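Local coordinates for response regulator (Caulobacter vibrioides, PDB 3N0R), which probably acts as a stress-response anti-anti-sigma factor, in which a two-component receiver domain controls a sigma-factor-like domain, at residues Asn69-His81 and Leu122-Ile136. The protein carries 1 engineered substitution. Sequence-based numbering, arbitrary orientation. Where two conformers were deposited one is given.
Sequences NLSPRVALYRVFH and LTALEGFTPTEAAQI
Arg-73 reaches across to Glu-126 and takes hold of it twice over. Its NH1 and NH2 both donate to the backbone O of Glu-126, NH1 at 2.9 Å, and that oxygen sits in the guanidinium plane. NH2 also makes a salt bridge to Glu-126 OE1 at 3.1 Å. With CG anti to the backbone N (chi1 -167°) and the chain extended as far as NE, the guanidinium comes to lie flat on one face of Phe-128, an off-centre cation-pi stack. Tyr-77 OH donates to the same OE1, 2.8 Å away, from above the carboxylate plane, while OE2 of this buried acid is paired with Arg-36. The edge of Phe-128 points into the face of Tyr-77, a T-shaped pair with planes at 80°, and Ile-136 CD1 covers the other face of Phe-128. Further along, Ile-136 CG2 makes a CH-pi contact over the His-81 face, 3.4 Å from His-81 CD2, while His-81 NE2 is hydrogen-bonded to Tyr-37 OH. At the helix starts, Ser-71 OG caps Val-74 N, and one water links this hydroxyl to Glu-132 OE2. Glu-132 OE1 accepts from Thr-129 N at 2.9 Å, and Thr-129 OG1 accepts from Glu-132 N, closing a capping box. Helices 72-84 and 130-137 pack PhyR's Sigma2 part against its sigma-like part, which probably corresponds to sigma region 4.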
loop_
_atom_site.group_PDB
_atom_site.type_symbol
_atom_site.label_atom_id
_atom_site.label_comp_id
_atom_site.label_asym_id
_atom_site.label_seq_id
_atom_site.Cartn_x
_atom_site.Cartn_y
_atom_site.Cartn_z
ATOM N N ASN A 69 13.325 -5.952 22.520
ATOM C CA ASN A 69 12.251 -6.838 22.944
ATOM C C ASN A 69 11.203 -7.084 21.870
ATOM O O ASN A 69 10.656 -8.193 21.770
ATOM C CB ASN A 69 11.603 -6.321 24.225
ATOM C CG ASN A 69 12.513 -6.467 25.433
ATOM O OD1 ASN A 69 12.607 -7.543 26.020
ATOM N ND2 ASN A 69 13.198 -5.389 25.800
ATOM N N LEU A 70 10.931 -6.058 21.069
ATOM C CA LEU A 70 9.836 -6.130 20.108
ATOM C C LEU A 70 10.230 -7.167 19.076
ATOM O O LEU A 70 11.414 -7.451 18.908
ATOM C CB LEU A 70 9.619 -4.775 19.424
ATOM C CG LEU A 70 9.136 -3.627 20.312
ATOM C CD1 LEU A 70 9.140 -2.295 19.556
ATOM C CD2 LEU A 70 7.750 -3.934 20.881
ATOM N N SER A 71 9.255 -7.736 18.375
ATOM C CA SER A 71 9.580 -8.601 17.250
ATOM C C SER A 71 10.366 -7.777 16.239
ATOM O O SER A 71 10.166 -6.564 16.133
ATOM C CB SER A 71 8.311 -9.142 16.595
ATOM O OG SER A 71 7.608 -8.106 15.921
ATOM N N PRO A 72 11.258 -8.427 15.488
ATOM C CA PRO A 72 11.999 -7.653 14.488
ATOM C C PRO A 72 11.087 -6.905 13.513
ATOM O O PRO A 72 11.430 -5.791 13.122
ATOM C CB PRO A 72 12.827 -8.724 13.771
ATOM C CG PRO A 72 13.046 -9.772 14.820
ATOM C CD PRO A 72 11.771 -9.805 15.618
ATOM N N ARG A 73 9.948 -7.478 13.125
ATOM C CA ARG A 73 9.067 -6.787 12.187
ATOM C C ARG A 73 8.539 -5.486 12.797
ATOM O O ARG A 73 8.621 -4.423 12.180
ATOM C CB ARG A 73 7.906 -7.673 11.719
ATOM C CG ARG A 73 7.175 -7.073 10.520
ATOM C CD ARG A 73 5.817 -7.710 10.233
ATOM N NE ARG A 73 5.257 -7.132 9.013
ATOM C CZ ARG A 73 3.959 -7.033 8.737
ATOM N NH1 ARG A 73 3.051 -7.479 9.594
ATOM N NH2 ARG A 73 3.574 -6.480 7.594
ATOM N N VAL A 74 8.004 -5.568 14.009
ATOM C CA VAL A 74 7.498 -4.376 14.680
ATOM C C VAL A 74 8.636 -3.368 14.892
ATOM O O VAL A 74 8.473 -2.167 14.658
ATOM C CB VAL A 74 6.800 -4.725 16.002
ATOM C CG1 VAL A 74 6.465 -3.472 16.785
ATOM C CG2 VAL A 74 5.547 -5.552 15.726
ATOM N N ALA A 75 9.789 -3.857 15.343
ATOM C CA ALA A 75 10.936 -2.987 15.596
ATOM C C ALA A 75 11.397 -2.254 14.340
ATOM O O ALA A 75 11.786 -1.089 14.404
ATOM C CB ALA A 75 12.085 -3.773 16.202
ATOM N N LEU A 76 11.374 -2.938 13.200
ATOM C CA LEU A 76 11.769 -2.323 11.934
ATOM C C LEU A 76 10.811 -1.187 11.576
ATOM O O LEU A 76 11.242 -0.109 11.174
ATOM C CB LEU A 76 11.768 -3.373 10.824
ATOM C CG LEU A 76 11.940 -2.856 9.391
ATOM C CD1 LEU A 76 13.233 -2.074 9.225
ATOM C CD2 LEU A 76 11.866 -4.011 8.394
ATOM N N TYR A 77 9.510 -1.433 11.697
ATOM C CA TYR A 77 8.547 -0.376 11.405
ATOM C C TYR A 77 8.695 0.796 12.376
ATOM O O TYR A 77 8.544 1.953 11.988
ATOM C CB TYR A 77 7.108 -0.906 11.376
ATOM C CG TYR A 77 6.698 -1.634 10.102
ATOM C CD1 TYR A 77 7.187 -2.903 9.821
ATOM C CD2 TYR A 77 5.775 -1.081 9.210
ATOM C CE1 TYR A 77 6.798 -3.591 8.683
ATOM C CE2 TYR A 77 5.378 -1.774 8.064
ATOM C CZ TYR A 77 5.890 -3.034 7.814
ATOM O OH TYR A 77 5.500 -3.740 6.689
ATOM N N ARG A 78 8.980 0.507 13.646
ATOM C CA ARG A 78 9.209 1.576 14.608
ATOM C C ARG A 78 10.387 2.462 14.184
ATOM O O ARG A 78 10.305 3.686 14.247
ATOM C CB ARG A 78 9.428 0.981 15.997
ATOM C CG ARG A 78 9.684 1.998 17.079
ATOM C CD ARG A 78 9.786 1.314 18.441
ATOM N NE ARG A 78 10.014 2.274 19.515
ATOM C CZ ARG A 78 10.253 1.947 20.780
ATOM N NH1 ARG A 78 10.297 0.671 21.142
ATOM N NH2 ARG A 78 10.444 2.896 21.686
ATOM N N VAL A 79 11.481 1.843 13.750
ATOM C CA VAL A 79 12.633 2.594 13.256
ATOM C C VAL A 79 12.249 3.445 12.041
ATOM O O VAL A 79 12.606 4.620 11.955
ATOM C CB VAL A 79 13.807 1.643 12.939
ATOM C CG1 VAL A 79 14.829 2.320 12.041
ATOM C CG2 VAL A 79 14.440 1.164 14.250
ATOM N N PHE A 80 11.514 2.850 11.103
ATOM C CA PHE A 80 11.053 3.582 9.928
ATOM C C PHE A 80 10.258 4.826 10.343
ATOM O O PHE A 80 10.454 5.912 9.806
ATOM C CB PHE A 80 10.189 2.658 9.070
ATOM C CG PHE A 80 9.704 3.288 7.792
ATOM C CD1 PHE A 80 8.541 4.050 7.779
ATOM C CD2 PHE A 80 10.410 3.133 6.605
ATOM C CE1 PHE A 80 8.086 4.629 6.610
ATOM C CE2 PHE A 80 9.954 3.701 5.423
ATOM C CZ PHE A 80 8.807 4.462 5.423
ATOM N N HIS A 81 9.377 4.665 11.329
ATOM C CA HIS A 81 8.583 5.784 11.822
ATOM C C HIS A 81 9.407 6.849 12.539
ATOM O O HIS A 81 9.118 8.038 12.429
ATOM C CB HIS A 81 7.461 5.267 12.716
ATOM C CG HIS A 81 6.254 4.835 11.954
ATOM N ND1 HIS A 81 5.049 5.490 12.079
ATOM C CD2 HIS A 81 6.062 3.857 11.036
ATOM C CE1 HIS A 81 4.160 4.934 11.277
ATOM N NE2 HIS A 81 4.748 3.952 10.616
ATOM N N LEU A 122 -1.199 0.364 8.876
ATOM C CA LEU A 122 -0.454 -0.611 9.669
ATOM C C LEU A 122 -1.332 -1.811 10.020
ATOM O O LEU A 122 -0.865 -2.945 10.029
ATOM C CB LEU A 122 0.080 0.040 10.952
ATOM C CG LEU A 122 1.266 0.989 10.753
ATOM C CD1 LEU A 122 1.538 1.782 12.016
ATOM C CD2 LEU A 122 2.524 0.244 10.293
ATOM N N THR A 123 -2.600 -1.553 10.319
ATOM C CA THR A 123 -3.518 -2.614 10.707
ATOM C C THR A 123 -4.172 -3.284 9.498
ATOM O O THR A 123 -4.031 -4.495 9.302
ATOM C CB THR A 123 -4.562 -2.115 11.734
ATOM O OG1 THR A 123 -5.238 -0.956 11.231
ATOM C CG2 THR A 123 -3.883 -1.790 13.073
ATOM N N ALA A 124 -4.856 -2.504 8.665
ATOM C CA ALA A 124 -5.601 -3.063 7.532
ATOM C C ALA A 124 -4.720 -3.579 6.385
ATOM O O ALA A 124 -5.002 -4.625 5.807
ATOM C CB ALA A 124 -6.613 -2.045 7.011
ATOM N N LEU A 125 -3.681 -2.835 6.021
ATOM C CA LEU A 125 -2.809 -3.255 4.924
ATOM C C LEU A 125 -1.734 -4.233 5.385
ATOM O O LEU A 125 -1.497 -5.250 4.737
ATOM C CB LEU A 125 -2.171 -2.046 4.231
ATOM C CG LEU A 125 -1.367 -2.370 2.967
ATOM C CD1 LEU A 125 -2.275 -2.871 1.847
ATOM C CD2 LEU A 125 -0.601 -1.144 2.524
ATOM N N GLU A 126 -1.093 -3.927 6.509
ATOM C CA GLU A 126 0.070 -4.687 6.938
ATOM C C GLU A 126 -0.248 -5.796 7.939
ATOM O O GLU A 126 0.593 -6.648 8.206
ATOM C CB GLU A 126 1.137 -3.744 7.490
ATOM C CG GLU A 126 1.642 -2.769 6.425
ATOM C CD GLU A 126 2.229 -3.485 5.222
ATOM O OE1 GLU A 126 3.092 -4.356 5.439
ATOM O OE2 GLU A 126 1.836 -3.190 4.060
ATOM N N GLY A 127 -1.459 -5.792 8.488
ATOM C CA GLY A 127 -1.891 -6.851 9.381
ATOM C C GLY A 127 -1.344 -6.813 10.795
ATOM O O GLY A 127 -1.417 -7.813 11.504
ATOM N N PHE A 128 -0.812 -5.677 11.235
ATOM C CA PHE A 128 -0.435 -5.554 12.639
ATOM C C PHE A 128 -1.697 -5.489 13.502
ATOM O O PHE A 128 -2.731 -4.953 13.080
ATOM C CB PHE A 128 0.401 -4.291 12.870
ATOM C CG PHE A 128 1.788 -4.365 12.316
ATOM C CD1 PHE A 128 2.719 -5.220 12.877
ATOM C CD2 PHE A 128 2.171 -3.564 11.247
ATOM C CE1 PHE A 128 4.007 -5.282 12.379
ATOM C CE2 PHE A 128 3.459 -3.628 10.749
ATOM C CZ PHE A 128 4.380 -4.486 11.319
ATOM N N THR A 129 -1.613 -6.007 14.721
ATOM C CA THR A 129 -2.681 -5.790 15.693
ATOM C C THR A 129 -2.650 -4.326 16.140
ATOM O O THR A 129 -1.631 -3.642 15.977
ATOM C CB THR A 129 -2.483 -6.667 16.934
ATOM O OG1 THR A 129 -1.311 -6.227 17.627
ATOM C CG2 THR A 129 -2.330 -8.124 16.542
ATOM N N PRO A 130 -3.762 -3.829 16.709
ATOM C CA PRO A 130 -3.736 -2.460 17.235
ATOM C C PRO A 130 -2.627 -2.256 18.277
ATOM O O PRO A 130 -1.994 -1.206 18.289
ATOM C CB PRO A 130 -5.130 -2.289 17.852
ATOM C CG PRO A 130 -5.994 -3.236 17.060
ATOM C CD PRO A 130 -5.111 -4.420 16.757
ATOM N N THR A 131 -2.368 -3.247 19.122
ATOM C CA THR A 131 -1.276 -3.119 20.091
ATOM C C THR A 131 0.095 -2.997 19.411
ATOM O O THR A 131 0.945 -2.207 19.828
ATOM C CB THR A 131 -1.268 -4.295 21.077
ATOM O OG1 THR A 131 -2.475 -4.264 21.843
ATOM C CG2 THR A 131 -0.088 -4.194 22.032
ATOM N N GLU A 132 0.318 -3.790 18.368
ATOM C CA GLU A 132 1.556 -3.670 17.604
ATOM C C GLU A 132 1.664 -2.299 16.940
ATOM O O GLU A 132 2.718 -1.660 16.978
ATOM C CB GLU A 132 1.645 -4.784 16.560
ATOM C CG GLU A 132 1.965 -6.155 17.148
ATOM C CD GLU A 132 1.864 -7.274 16.124
ATOM O OE1 GLU A 132 1.019 -7.213 15.205
ATOM O OE2 GLU A 132 2.650 -8.230 16.233
ATOM N N ALA A 133 0.577 -1.849 16.324
ATOM C CA ALA A 133 0.568 -0.532 15.693
ATOM C C ALA A 133 0.885 0.578 16.711
ATOM O O ALA A 133 1.586 1.542 16.386
ATOM C CB ALA A 133 -0.762 -0.277 14.994
ATOM N N ALA A 134 0.394 0.428 17.941
ATOM C CA ALA A 134 0.678 1.384 19.001
ATOM C C ALA A 134 2.173 1.490 19.309
ATOM O O ALA A 134 2.675 2.580 19.582
ATOM C CB ALA A 134 -0.104 1.024 20.257
ATOM N N GLN A 135 2.888 0.367 19.267
ATOM C CA GLN A 135 4.343 0.365 19.470
ATOM C C GLN A 135 5.038 1.108 18.350
ATOM O O GLN A 135 6.010 1.821 18.566
ATOM C CB GLN A 135 4.919 -1.051 19.491
ATOM C CG GLN A 135 4.210 -2.016 20.391
ATOM C CD GLN A 135 3.984 -1.458 21.772
ATOM O OE1 GLN A 135 4.898 -0.918 22.405
ATOM N NE2 GLN A 135 2.763 -1.589 22.256
ATOM N N ILE A 136 4.536 0.926 17.138
ATOM C CA ILE A 136 5.144 1.543 15.970
ATOM C C ILE A 136 4.934 3.049 15.989
ATOM O O ILE A 136 5.851 3.817 15.675
ATOM C CB ILE A 136 4.585 0.913 14.684
ATOM C CG1 ILE A 136 5.019 -0.557 14.598
ATOM C CG2 ILE A 136 5.041 1.692 13.453
ATOM C CD1 ILE A 136 4.256 -1.374 13.588
HETATM O O HOH W 1 5.146 -8.593 17.068
#